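Local coordinates for periplasmic binding protein/LacI transcriptional regulator (Burkholderia graminis C4D1M, PDB 5HQJ) that binds the sugar D-arabinose between its two lobes and probably serves as the carbohydrate-binding component of an ABC transporter, at residues 29-34 / 58-63; 151-156 / 182-187; 203-208 / 232-237; 236-241 / 258-263. All blocks are in the same frame, centred on the assembly; numbering follows the deposited sequence.

Contact 1 (29-34 / 58-63); sequences ISVAVI and VKYQWV
Five backbone hydrogen bonds zip Ile-29 to Val-33 onto Lys-59 to Val-63 in parallel register. Ile-29 O accepts from Lys-59 N, Val-31 donates to Lys-59 O and accepts from Gln-61 N, and Val-33 uses its N on Gln-61 O (2.9 Å, N-H...O 166°) and its O on Val-63 N. The carbonyls of Val-31 and Val-33 also take CA-H...O contacts from Tyr-60 and Trp-62.

On the face of Val-31 and Val-33, aromatic rings carry much of the packing. Val-33 splits its two methyls: CG2 meets the edge of the Tyr-60 ring at CE1 (3.5 Å), while CG1, anti to the backbone N (chi1 -173°), reaches CZ3 of Trp-62 at 3.8 Å. Val-31 CG2 touches both Tyr-60 CD1 and Val-58 CG2 (4.0 Å from the latter). Helix 42-56 lies over this face, and Asn-46 OD1 hydrogen-bonds Tyr-60 OH.

The other face carries Ser-30, Ala-32, Lys-59 and Gln-61. Ser-30 OG lies 3.4 Å from the aliphatic CG of Lys-59, and Gln-61 CG rests 4.0 Å from Ala-32 CB, beneath helix 71-82. The lysine chain bends at chi2 (64°), and NZ donates to Tyr-60 O in its own strand, 3.0 Å away and from above the carbonyl plane.

Strand 59-62 is an outermost strand of its sheet, held to 30-34 by main-chain bonds, while the side chains divide this edge into an aromatic-aliphatic face and a more polar one.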
loop_
_atom_site.group_PDB
_atom_site.type_symbol
_atom_site.label_atom_id
_atom_site.label_comp_id
_atom_site.label_asym_id
_atom_site.label_seq_id
_atom_site.Cartn_x
_atom_site.Cartn_y
_atom_site.Cartn_z
ATOM N N ILE A 29 7.493 26.296 10.042
ATOM C CA ILE A 29 6.522 25.337 9.528
ATOM C C ILE A 29 6.787 23.968 10.100
ATOM O O ILE A 29 7.926 23.496 10.153
ATOM C CB ILE A 29 6.536 25.243 8.003
ATOM C CG1 ILE A 29 6.155 26.584 7.387
ATOM C CG2 ILE A 29 5.535 24.178 7.510
ATOM C CD1 ILE A 29 6.254 26.621 5.865
ATOM N N SER A 30 5.708 23.330 10.517
ATOM C CA SER A 30 5.756 22.030 11.145
ATOM C C SER A 30 4.790 21.115 10.417
ATOM O O SER A 30 3.598 21.440 10.292
ATOM C CB SER A 30 5.383 22.135 12.625
ATOM O OG SER A 30 5.776 20.982 13.338
ATOM N N VAL A 31 5.312 19.984 9.941
ATOM C CA VAL A 31 4.519 18.970 9.255
ATOM C C VAL A 31 4.772 17.600 9.854
ATOM O O VAL A 31 5.880 17.282 10.284
ATOM C CB VAL A 31 4.824 18.930 7.736
ATOM C CG1 VAL A 31 4.489 20.272 7.119
ATOM C CG2 VAL A 31 6.287 18.528 7.436
ATOM N N ALA A 32 3.735 16.789 9.837
ATOM C CA ALA A 32 3.755 15.463 10.393
ATOM C C ALA A 32 3.250 14.469 9.345
ATOM O O ALA A 32 2.268 14.752 8.653
ATOM C CB ALA A 32 2.909 15.403 11.658
ATOM N N VAL A 33 3.937 13.334 9.226
ATOM C CA VAL A 33 3.526 12.274 8.316
ATOM C C VAL A 33 3.340 10.972 9.073
ATOM O O VAL A 33 4.196 10.583 9.883
ATOM C CB VAL A 33 4.543 12.095 7.183
ATOM C CG1 VAL A 33 4.013 11.107 6.173
ATOM C CG2 VAL A 33 4.816 13.410 6.492
ATOM N N ILE A 34 2.215 10.313 8.809
ATOM C CA ILE A 34 1.751 9.160 9.585
ATOM C C ILE A 34 1.594 7.959 8.687
ATOM O O ILE A 34 0.754 7.995 7.762
ATOM C CB ILE A 34 0.359 9.442 10.260
ATOM C CG1 ILE A 34 0.421 10.735 11.073
ATOM C CG2 ILE A 34 -0.108 8.244 11.129
ATOM C CD1 ILE A 34 -0.927 11.256 11.540
ATOM N N VAL A 58 11.696 22.840 6.505
ATOM C CA VAL A 58 10.656 22.827 7.528
ATOM C C VAL A 58 10.932 21.758 8.581
ATOM O O VAL A 58 11.721 20.831 8.359
ATOM C CB VAL A 58 9.270 22.605 6.900
ATOM C CG1 VAL A 58 9.092 23.522 5.714
ATOM C CG2 VAL A 58 9.077 21.157 6.466
ATOM N N LYS A 59 10.278 21.910 9.728
ATOM C CA LYS A 59 10.285 20.903 10.775
ATOM C C LYS A 59 9.432 19.736 10.317
ATOM O O LYS A 59 8.350 19.933 9.772
ATOM C CB LYS A 59 9.761 21.487 12.100
ATOM C CG LYS A 59 9.169 20.461 13.071
ATOM C CD LYS A 59 10.203 19.454 13.573
ATOM C CE LYS A 59 9.562 18.356 14.418
ATOM N NZ LYS A 59 10.482 17.198 14.617
ATOM N N TYR A 60 9.932 18.526 10.547
ATOM C CA TYR A 60 9.297 17.315 10.077
ATOM C C TYR A 60 9.256 16.283 11.197
ATOM O O TYR A 60 10.263 16.089 11.878
ATOM C CB TYR A 60 10.067 16.774 8.859
ATOM C CG TYR A 60 9.689 15.363 8.452
ATOM C CD1 TYR A 60 8.525 15.106 7.741
ATOM C CD2 TYR A 60 10.506 14.289 8.770
ATOM C CE1 TYR A 60 8.186 13.820 7.375
ATOM C CE2 TYR A 60 10.181 12.999 8.405
ATOM C CZ TYR A 60 9.015 12.762 7.719
ATOM O OH TYR A 60 8.663 11.480 7.338
ATOM N N GLN A 61 8.102 15.639 11.397
ATOM C CA GLN A 61 8.035 14.431 12.219
ATOM C C GLN A 61 7.307 13.276 11.540
ATOM O O GLN A 61 6.292 13.428 10.830
ATOM C CB GLN A 61 7.367 14.719 13.579
ATOM C CG GLN A 61 6.379 15.818 13.502
ATOM C CD GLN A 61 5.633 16.065 14.798
ATOM O OE1 GLN A 61 5.717 15.283 15.747
ATOM N NE2 GLN A 61 4.894 17.165 14.840
ATOM N N TRP A 62 7.846 12.100 11.804
ATOM C CA TRP A 62 7.268 10.833 11.418
ATOM C C TRP A 62 6.628 10.226 12.662
ATOM O O TRP A 62 7.322 9.948 13.640
ATOM C CB TRP A 62 8.389 9.966 10.817
ATOM C CG TRP A 62 8.065 8.594 10.377
ATOM C CD1 TRP A 62 8.396 7.438 11.007
ATOM C CD2 TRP A 62 7.389 8.216 9.179
ATOM N NE1 TRP A 62 7.981 6.357 10.272
ATOM C CE2 TRP A 62 7.352 6.810 9.143
ATOM C CE3 TRP A 62 6.819 8.930 8.115
ATOM C CZ2 TRP A 62 6.749 6.108 8.122
ATOM C CZ3 TRP A 62 6.222 8.210 7.084
ATOM C CH2 TRP A 62 6.176 6.831 7.106
ATOM N N VAL A 63 5.308 10.077 12.631
ATOM C CA VAL A 63 4.535 9.627 13.790
ATOM C C VAL A 63 3.896 8.269 13.525
ATOM O O VAL A 63 3.002 8.125 12.682
ATOM C CB VAL A 63 3.459 10.656 14.153
ATOM C CG1 VAL A 63 2.847 10.325 15.508
ATOM C CG2 VAL A 63 4.070 12.057 14.161
#

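Contact 2 (151-156 / 182-187); sequences GEVAII and IKVVET
Val-153 CG2 touches two side chains of the neighbouring strand, 3.8 Å from Val-184 CG2 and 4.0 Å from Ile-182 CG2. That methyl occupies the position between backbone N and carbonyl carbon (chi1 -61°), which turns it toward the partner strand. Farther along the same face, Ile-155 CD1 reaches Val-184 CG1 at 4.1 Å, and its chain runs alongside Thr-187, both pointing the same way, with OG1 3.9 Å from Ile-155 CB. Leu-176 and Ile-172 of helix 163-176 close over this apolar row.

Behind it run the backbone bonds. Val-153 N donates to Lys-183 O, and Val-153 O accepts from Val-185 N at 2.9 Å. One residue is then skipped: Ile-155 N bonds to Glu-186 O (2.8 Å), so the pairing shifts from Val-153 with Val-184 to Ile-155 with Thr-187. The extra residue coincides with the near-helical psi of Val-185 (-12°), as in a beta bulge.

At this bulge Val-185 CG1 lies across the aliphatic part of Glu-152, 3.6 Å from its CG. On the face of Glu-152, Ala-154 and Glu-186, Ala-154 CB packs against Glu-186 CB, and the extended glutamate carries OE2 to a hydrogen bond with Thr-204 OG1 of helix 194-207.

Strand 150-156, helix 163-176 and strand 181-188 form a beta-alpha-beta crossover at the sheet edge, the unit from which both alpha/beta lobes of periplasmic sugar-binding proteins are built.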
loop_
_atom_site.group_PDB
_atom_site.type_symbol
_atom_site.label_atom_id
_atom_site.label_comp_id
_atom_site.label_asym_id
_atom_site.label_seq_id
_atom_site.Cartn_x
_atom_site.Cartn_y
_atom_site.Cartn_z
ATOM N N GLY A 151 -7.622 -21.766 -14.695
ATOM C CA GLY A 151 -7.086 -22.147 -13.406
ATOM C C GLY A 151 -7.759 -21.574 -12.164
ATOM O O GLY A 151 -8.314 -20.465 -12.199
ATOM N N GLU A 152 -7.668 -22.302 -11.066
ATOM C CA GLU A 152 -8.018 -21.800 -9.765
ATOM C C GLU A 152 -6.969 -20.833 -9.271
ATOM O O GLU A 152 -5.779 -21.093 -9.413
ATOM C CB GLU A 152 -8.112 -22.938 -8.743
ATOM C CG GLU A 152 -9.228 -23.902 -9.080
ATOM C CD GLU A 152 -9.315 -25.089 -8.138
ATOM O OE1 GLU A 152 -8.394 -25.298 -7.322
ATOM O OE2 GLU A 152 -10.324 -25.817 -8.230
ATOM N N VAL A 153 -7.411 -19.735 -8.682
ATOM C CA VAL A 153 -6.522 -18.757 -8.074
ATOM C C VAL A 153 -6.970 -18.347 -6.689
ATOM O O VAL A 153 -8.153 -18.448 -6.333
ATOM C CB VAL A 153 -6.397 -17.486 -8.942
ATOM C CG1 VAL A 153 -5.810 -17.826 -10.299
ATOM C CG2 VAL A 153 -7.716 -16.763 -9.070
ATOM N N ALA A 154 -6.018 -17.881 -5.895
ATOM C CA ALA A 154 -6.250 -17.373 -4.536
ATOM C C ALA A 154 -5.720 -15.952 -4.392
ATOM O O ALA A 154 -4.778 -15.558 -5.072
ATOM C CB ALA A 154 -5.615 -18.278 -3.476
ATOM N N ILE A 155 -6.372 -15.181 -3.528
ATOM C CA ILE A 155 -6.018 -13.810 -3.235
ATOM C C ILE A 155 -5.726 -13.676 -1.757
ATOM O O ILE A 155 -6.562 -14.041 -0.907
ATOM C CB ILE A 155 -7.162 -12.816 -3.630
ATOM C CG1 ILE A 155 -7.571 -12.985 -5.081
ATOM C CG2 ILE A 155 -6.733 -11.339 -3.255
ATOM C CD1 ILE A 155 -8.768 -12.108 -5.471
ATOM N N ILE A 156 -4.526 -13.186 -1.449
ATOM C CA ILE A 156 -4.045 -13.003 -0.065
ATOM C C ILE A 156 -3.965 -11.519 0.187
ATOM O O ILE A 156 -3.261 -10.802 -0.556
ATOM C CB ILE A 156 -2.670 -13.676 0.166
ATOM C CG1 ILE A 156 -2.681 -15.136 -0.313
ATOM C CG2 ILE A 156 -2.264 -13.570 1.602
ATOM C CD1 ILE A 156 -3.720 -16.015 0.328
ATOM N N ILE A 182 -11.142 -19.204 -15.285
ATOM C CA ILE A 182 -10.503 -18.900 -14.016
ATOM C C ILE A 182 -11.521 -18.733 -12.916
ATOM O O ILE A 182 -12.561 -18.132 -13.105
ATOM C CB ILE A 182 -9.657 -17.628 -14.118
ATOM C CG1 ILE A 182 -8.450 -17.919 -15.015
ATOM C CG2 ILE A 182 -9.223 -17.139 -12.729
ATOM C CD1 ILE A 182 -7.599 -16.708 -15.292
ATOM N N LYS A 183 -11.216 -19.308 -11.765
ATOM C CA LYS A 183 -12.077 -19.219 -10.602
ATOM C C LYS A 183 -11.299 -18.809 -9.388
ATOM O O LYS A 183 -10.259 -19.425 -9.117
ATOM C CB LYS A 183 -12.722 -20.593 -10.369
ATOM C CG LYS A 183 -13.674 -20.702 -9.213
ATOM C CD LYS A 183 -14.962 -21.363 -9.654
ATOM C CE LYS A 183 -16.098 -21.031 -8.717
ATOM N NZ LYS A 183 -16.448 -19.587 -8.777
ATOM N N VAL A 184 -11.751 -17.792 -8.681
ATOM C CA VAL A 184 -11.189 -17.403 -7.402
ATOM C C VAL A 184 -11.748 -18.336 -6.338
ATOM O O VAL A 184 -12.967 -18.325 -6.014
ATOM C CB VAL A 184 -11.493 -15.948 -7.030
ATOM C CG1 VAL A 184 -10.889 -15.628 -5.677
ATOM C CG2 VAL A 184 -10.947 -14.979 -8.101
ATOM N N VAL A 185 -10.877 -19.195 -5.831
ATOM C CA VAL A 185 -11.294 -20.195 -4.835
ATOM C C VAL A 185 -11.066 -19.743 -3.394
ATOM O O VAL A 185 -11.635 -20.322 -2.461
ATOM C CB VAL A 185 -10.621 -21.575 -5.094
ATOM C CG1 VAL A 185 -11.072 -22.142 -6.480
ATOM C CG2 VAL A 185 -9.120 -21.532 -4.922
ATOM N N GLU A 186 -10.318 -18.673 -3.196
ATOM C CA GLU A 186 -10.002 -18.192 -1.852
ATOM C C GLU A 186 -9.608 -16.751 -1.855
ATOM O O GLU A 186 -8.823 -16.313 -2.712
ATOM C CB GLU A 186 -8.847 -18.977 -1.246
ATOM C CG GLU A 186 -8.448 -18.496 0.148
ATOM C CD GLU A 186 -7.519 -19.472 0.845
ATOM O OE1 GLU A 186 -7.705 -20.689 0.659
ATOM O OE2 GLU A 186 -6.600 -19.008 1.547
ATOM N N THR A 187 -10.162 -16.005 -0.909
ATOM C CA THR A 187 -9.695 -14.648 -0.601
ATOM C C THR A 187 -9.576 -14.556 0.910
ATOM O O THR A 187 -10.575 -14.724 1.613
ATOM C CB THR A 187 -10.643 -13.543 -1.123
ATOM O OG1 THR A 187 -10.793 -13.665 -2.544
ATOM C CG2 THR A 187 -10.103 -12.152 -0.731
#

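Contact 3 (203-208 / 232-237); sequences TTLRAH and REFGAM
Arg-206 and Glu-233 form a bidentate salt bridge. The guanidinium offers its NE side: NE donates to OE2 (3.0 Å, N-H...O 169°) and NH2 to OE1 (2.9 Å), so each carboxylate oxygen takes one bond. Both oxygens lie nearly in the guanidinium plane and are approached on their syn sides, but about 30° out of the carboxylate plane. Each chain reaches the bridge extended, the arginine from CG to NE and the glutamate beyond its CG. Two bonds to two atoms restrict rotation of both end groups.

Beneath the ion pair, Phe-234 brings its rim to the arginine. CZ lies over one face of the guanidinium, 3.7 Å from Arg-206 NE, and CG of that arginine meets the ring edge in plane. Glu-233 CG sits over the centre of the phenyl ring, so the neighbouring residue in the loop helps to hold it.

The segments belong to the alpha/beta lobe containing strand 211-216: the last turn of helix 194-207 meets the loop that follows helix 221-229, the next helix in the chain.

Apolar contacts complete the interface. Leu-205 packs obliquely on Phe-234, with CB 3.7 Å from CE1 and CD1 3.8 Å from ring atom CD1. SE of selenomethionine Met-237 is modelled 4.1 Å from Leu-205 CB, but its chain is poorly ordered and this contact is less certain. Val-228 and Leu-229 of helix 221-229 border the same leucine.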
loop_
_atom_site.group_PDB
_atom_site.type_symbol
_atom_site.label_atom_id
_atom_site.label_comp_id
_atom_site.label_asym_id
_atom_site.label_seq_id
_atom_site.Cartn_x
_atom_site.Cartn_y
_atom_site.Cartn_z
ATOM N N THR A 203 -2.232 -23.295 4.308
ATOM C CA THR A 203 -3.579 -23.841 4.244
ATOM C C THR A 203 -4.161 -23.810 2.825
ATOM O O THR A 203 -4.772 -24.773 2.355
ATOM C CB THR A 203 -4.477 -23.075 5.226
ATOM O OG1 THR A 203 -4.005 -23.310 6.561
ATOM C CG2 THR A 203 -5.905 -23.535 5.129
ATOM N N THR A 204 -3.918 -22.716 2.116
ATOM C CA THR A 204 -4.369 -22.619 0.739
ATOM C C THR A 204 -3.835 -23.709 -0.173
ATOM O O THR A 204 -4.577 -24.310 -0.970
ATOM C CB THR A 204 -3.956 -21.258 0.120
ATOM O OG1 THR A 204 -4.367 -20.193 0.975
ATOM C CG2 THR A 204 -4.558 -21.090 -1.285
ATOM N N LEU A 205 -2.524 -23.967 -0.078
ATOM C CA LEU A 205 -1.892 -24.910 -0.964
ATOM C C LEU A 205 -2.343 -26.332 -0.642
ATOM O O LEU A 205 -2.450 -27.149 -1.539
ATOM C CB LEU A 205 -0.364 -24.797 -0.870
ATOM C CG LEU A 205 0.237 -23.430 -1.236
ATOM C CD1 LEU A 205 1.766 -23.498 -1.101
ATOM C CD2 LEU A 205 -0.173 -22.987 -2.585
ATOM N N ARG A 206 -2.615 -26.603 0.634
ATOM C CA ARG A 206 -3.086 -27.925 1.013
ATOM C C ARG A 206 -4.496 -28.185 0.514
ATOM O O ARG A 206 -4.810 -29.278 0.038
ATOM C CB ARG A 206 -3.033 -28.098 2.531
ATOM C CG ARG A 206 -1.623 -28.153 3.090
ATOM C CD ARG A 206 -1.608 -28.344 4.599
ATOM N NE ARG A 206 -0.244 -28.258 5.136
ATOM C CZ ARG A 206 0.160 -27.419 6.086
ATOM N NH1 ARG A 206 -0.680 -26.576 6.675
ATOM N NH2 ARG A 206 1.425 -27.445 6.469
ATOM N N ALA A 207 -5.351 -27.163 0.609
ATOM C CA ALA A 207 -6.742 -27.303 0.173
ATOM C C ALA A 207 -6.900 -27.377 -1.350
ATOM O O ALA A 207 -7.818 -28.017 -1.851
ATOM C CB ALA A 207 -7.546 -26.178 0.709
ATOM N N HIS A 208 -6.003 -26.722 -2.080
ATOM C CA HIS A 208 -6.080 -26.679 -3.539
ATOM C C HIS A 208 -4.861 -27.187 -4.262
ATOM O O HIS A 208 -4.075 -26.393 -4.742
ATOM C CB HIS A 208 -6.357 -25.224 -3.966
ATOM C CG HIS A 208 -7.488 -24.613 -3.211
ATOM N ND1 HIS A 208 -8.798 -24.927 -3.484
ATOM C CD2 HIS A 208 -7.509 -23.765 -2.152
ATOM C CE1 HIS A 208 -9.581 -24.283 -2.633
ATOM N NE2 HIS A 208 -8.828 -23.561 -1.832
ATOM N N ARG A 232 10.497 -28.020 2.472
ATOM C CA ARG A 232 10.436 -29.386 1.967
ATOM C C ARG A 232 8.996 -29.738 1.575
ATOM O O ARG A 232 8.785 -30.295 0.490
ATOM C CB ARG A 232 10.969 -30.390 2.982
ATOM C CG ARG A 232 11.165 -31.779 2.409
ATOM C CD ARG A 232 12.131 -31.735 1.248
ATOM N NE ARG A 232 12.938 -32.947 1.145
ATOM C CZ ARG A 232 14.126 -33.008 0.551
ATOM N NH1 ARG A 232 14.664 -31.923 0.006
ATOM N NH2 ARG A 232 14.785 -34.157 0.508
ATOM N N GLU A 233 8.032 -29.443 2.452
ATOM C CA GLU A 233 6.643 -29.837 2.209
ATOM C C GLU A 233 6.087 -29.321 0.909
ATOM O O GLU A 233 5.324 -30.029 0.253
ATOM C CB GLU A 233 5.688 -29.373 3.332
ATOM C CG GLU A 233 4.210 -29.703 2.977
ATOM C CD GLU A 233 3.195 -29.497 4.109
ATOM O OE1 GLU A 233 3.565 -29.031 5.204
ATOM O OE2 GLU A 233 2.001 -29.828 3.876
ATOM N N PHE A 234 6.418 -28.088 0.508
ATOM C CA PHE A 234 5.797 -27.497 -0.673
ATOM C C PHE A 234 6.744 -27.209 -1.840
ATOM O O PHE A 234 6.319 -26.638 -2.852
ATOM C CB PHE A 234 5.084 -26.192 -0.307
ATOM C CG PHE A 234 3.990 -26.360 0.733
ATOM C CD1 PHE A 234 2.729 -26.817 0.360
ATOM C CD2 PHE A 234 4.204 -26.027 2.064
ATOM C CE1 PHE A 234 1.707 -26.969 1.328
ATOM C CE2 PHE A 234 3.190 -26.171 3.019
ATOM C CZ PHE A 234 1.945 -26.646 2.637
ATOM N N GLY A 235 8.006 -27.604 -1.703
ATOM C CA GLY A 235 9.027 -27.335 -2.708
ATOM C C GLY A 235 8.640 -27.701 -4.135
ATOM O O GLY A 235 9.034 -27.039 -5.104
ATOM N N ALA A 236 7.853 -28.759 -4.272
ATOM C CA ALA A 236 7.490 -29.257 -5.600
ATOM C C ALA A 236 6.499 -28.340 -6.320
ATOM O O ALA A 236 6.244 -28.498 -7.513
ATOM C CB ALA A 236 6.934 -30.652 -5.476
HETATM N N MSE A 237 5.954 -27.378 -5.587
HETATM C CA MSE A 237 5.048 -26.386 -6.131
HETATM C C MSE A 237 5.821 -25.280 -6.856
HETATM O O MSE A 237 5.255 -24.481 -7.575
HETATM C CB MSE A 237 4.213 -25.801 -5.001
HETATM C CG MSE A 237 3.492 -26.856 -4.183
HETATM SE SE MSE A 237 1.612 -26.467 -4.073
HETATM C CE MSE A 237 1.292 -26.306 -5.978
#

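Contact 4 (236-241 / 258-263); sequences AMKGKL and DGYIQG
A Schellman motif ends helix 250-258 at Gly-259, and Lys-238, from the loop leading into strand 242-246, binds to this helix end. Lys-238 NZ donates to Asp-258 O at 2.9 Å, approaching in the carbonyl plane. The positive charge thus sits by the C-terminal end of the helix, where it probably interacts favourably with the helix dipole.

On its way there the lysine crosses the Tyr-260 ring at about a right angle. Its CG is 3.6 Å from ring atom CE1, CE makes a CH-pi contact over the face, and NZ stands 4.6 Å from the ring centroid, 15° off the normal, as a cation-pi partner. The chain leaves the backbone with CG anti to the N (chi1 -171°), runs extended, then bends only at chi4 (-47°), which turns the ammonium group to the carbonyl. Tyr-260 also packs on Ala-226 and Leu-229 of helix 221-229, and its OH makes a weak hydrogen bond to Asn-230.

A water bridges the two loops: it accepts from Gly-239 N and donates to Gly-259 O, 3.0 Å away. The same glycine carbonyl receives a weak bond from Gln-262 NE2. The other end of that amide, OE1, accepts from Val-243 N at the start of strand 242-246, while lying 3.2 Å from Leu-241 O, an acceptor-acceptor approach rather than a bond.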
loop_
_atom_site.group_PDB
_atom_site.type_symbol
_atom_site.label_atom_id
_atom_site.label_comp_id
_atom_site.label_asym_id
_atom_site.label_seq_id
_atom_site.Cartn_x
_atom_site.Cartn_y
_atom_site.Cartn_z
ATOM N N ALA A 236 7.853 -28.759 -4.272
ATOM C CA ALA A 236 7.490 -29.257 -5.600
ATOM C C ALA A 236 6.499 -28.340 -6.320
ATOM O O ALA A 236 6.244 -28.498 -7.513
ATOM C CB ALA A 236 6.934 -30.652 -5.476
HETATM N N MSE A 237 5.954 -27.378 -5.587
HETATM C CA MSE A 237 5.048 -26.386 -6.131
HETATM C C MSE A 237 5.821 -25.280 -6.856
HETATM O O MSE A 237 5.255 -24.481 -7.575
HETATM C CB MSE A 237 4.213 -25.801 -5.001
HETATM C CG MSE A 237 3.492 -26.856 -4.183
HETATM SE SE MSE A 237 1.612 -26.467 -4.073
HETATM C CE MSE A 237 1.292 -26.306 -5.978
ATOM N N LYS A 238 7.138 -25.245 -6.634
ATOM C CA LYS A 238 7.972 -24.238 -7.276
ATOM C C LYS A 238 7.866 -24.386 -8.787
ATOM O O LYS A 238 8.111 -25.475 -9.307
ATOM C CB LYS A 238 9.430 -24.391 -6.826
ATOM C CG LYS A 238 10.345 -23.243 -7.275
ATOM C CD LYS A 238 11.831 -23.623 -7.161
ATOM C CE LYS A 238 12.754 -22.406 -7.282
ATOM N NZ LYS A 238 12.413 -21.531 -8.423
ATOM N N GLY A 239 7.517 -23.309 -9.485
ATOM C CA GLY A 239 7.361 -23.335 -10.940
ATOM C C GLY A 239 5.968 -23.739 -11.425
ATOM O O GLY A 239 5.646 -23.648 -12.603
ATOM N N LYS A 240 5.151 -24.214 -10.511
ATOM C CA LYS A 240 3.814 -24.688 -10.858
ATOM C C LYS A 240 2.789 -23.574 -10.784
ATOM O O LYS A 240 1.767 -23.543 -11.501
ATOM C CB LYS A 240 3.444 -25.851 -9.922
ATOM C CG LYS A 240 1.981 -26.231 -9.868
ATOM C CD LYS A 240 1.787 -27.615 -9.234
ATOM C CE LYS A 240 0.308 -27.981 -9.086
ATOM N NZ LYS A 240 -0.589 -26.790 -8.958
ATOM N N LEU A 241 3.070 -22.637 -9.905
ATOM C CA LEU A 241 2.147 -21.545 -9.652
ATOM C C LEU A 241 2.611 -20.275 -10.292
ATOM O O LEU A 241 3.813 -19.990 -10.335
ATOM C CB LEU A 241 2.022 -21.299 -8.164
ATOM C CG LEU A 241 1.276 -22.265 -7.287
ATOM C CD1 LEU A 241 1.417 -21.721 -5.884
ATOM C CD2 LEU A 241 -0.173 -22.399 -7.707
ATOM N N ASP A 258 14.667 -15.599 -7.213
ATOM C CA ASP A 258 14.723 -17.059 -7.015
ATOM C C ASP A 258 13.684 -17.858 -7.805
ATOM O O ASP A 258 13.741 -19.080 -7.815
ATOM C CB ASP A 258 14.518 -17.409 -5.532
ATOM C CG ASP A 258 15.686 -17.015 -4.654
ATOM O OD1 ASP A 258 16.773 -16.739 -5.194
ATOM O OD2 ASP A 258 15.505 -17.010 -3.411
ATOM N N GLY A 259 12.720 -17.178 -8.415
ATOM C CA GLY A 259 11.703 -17.854 -9.219
ATOM C C GLY A 259 10.448 -18.247 -8.464
ATOM O O GLY A 259 9.586 -18.972 -8.968
ATOM N N TYR A 260 10.352 -17.822 -7.210
ATOM C CA TYR A 260 9.169 -18.130 -6.388
ATOM C C TYR A 260 8.011 -17.155 -6.651
ATOM O O TYR A 260 6.844 -17.453 -6.359
ATOM C CB TYR A 260 9.553 -18.109 -4.910
ATOM C CG TYR A 260 10.470 -19.204 -4.498
ATOM C CD1 TYR A 260 10.056 -20.506 -4.585
ATOM C CD2 TYR A 260 11.740 -18.930 -4.018
ATOM C CE1 TYR A 260 10.882 -21.551 -4.196
ATOM C CE2 TYR A 260 12.582 -19.969 -3.631
ATOM C CZ TYR A 260 12.134 -21.279 -3.736
ATOM O OH TYR A 260 12.919 -22.355 -3.364
ATOM N N ILE A 261 8.367 -15.983 -7.156
ATOM C CA ILE A 261 7.439 -14.929 -7.543
ATOM C C ILE A 261 7.703 -14.619 -9.011
ATOM O O ILE A 261 8.868 -14.556 -9.421
ATOM C CB ILE A 261 7.630 -13.693 -6.626
ATOM C CG1 ILE A 261 7.375 -14.103 -5.161
ATOM C CG2 ILE A 261 6.760 -12.487 -7.053
ATOM C CD1 ILE A 261 7.643 -13.032 -4.135
ATOM N N GLN A 262 6.645 -14.451 -9.799
ATOM C CA GLN A 262 6.753 -14.239 -11.255
ATOM C C GLN A 262 6.600 -12.787 -11.667
ATOM O O GLN A 262 7.099 -12.379 -12.708
ATOM C CB GLN A 262 5.714 -15.093 -11.984
ATOM C CG GLN A 262 6.058 -16.575 -12.099
ATOM C CD GLN A 262 6.261 -17.238 -10.760
ATOM O OE1 GLN A 262 5.391 -17.197 -9.891
ATOM N NE2 GLN A 262 7.432 -17.811 -10.562
ATOM N N GLY A 263 5.916 -11.999 -10.854
ATOM C CA GLY A 263 5.716 -10.597 -11.174
ATOM C C GLY A 263 5.376 -9.823 -9.934
ATOM O O GLY A 263 4.765 -10.384 -9.006
HETATM O O HOH W 1 7.662 -21.094 -8.113
#

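Overall arrangement
Contacts 1 and 2 are equivalent in kind: each pairs the two strands of a beta-alpha-beta unit at the edge of its own lobe's sheet, on opposite sides of the chain's centre, about 41 Å apart between centres. Both are partly buried and rest on backbone bonds, but contact 2 interrupts its register where contact 1 keeps it. Contacts 3 and 4 share the lobe of contact 2 and rely on side chains: a salt bridge at one, and a lysine on a carbonyl and ring at the more superficial other. Both use the loop between helix 221-229 and strand 242-246, and Leu-205 touches Leu-241. Val-185 packing on His-208 joins contact 2 to contact 3.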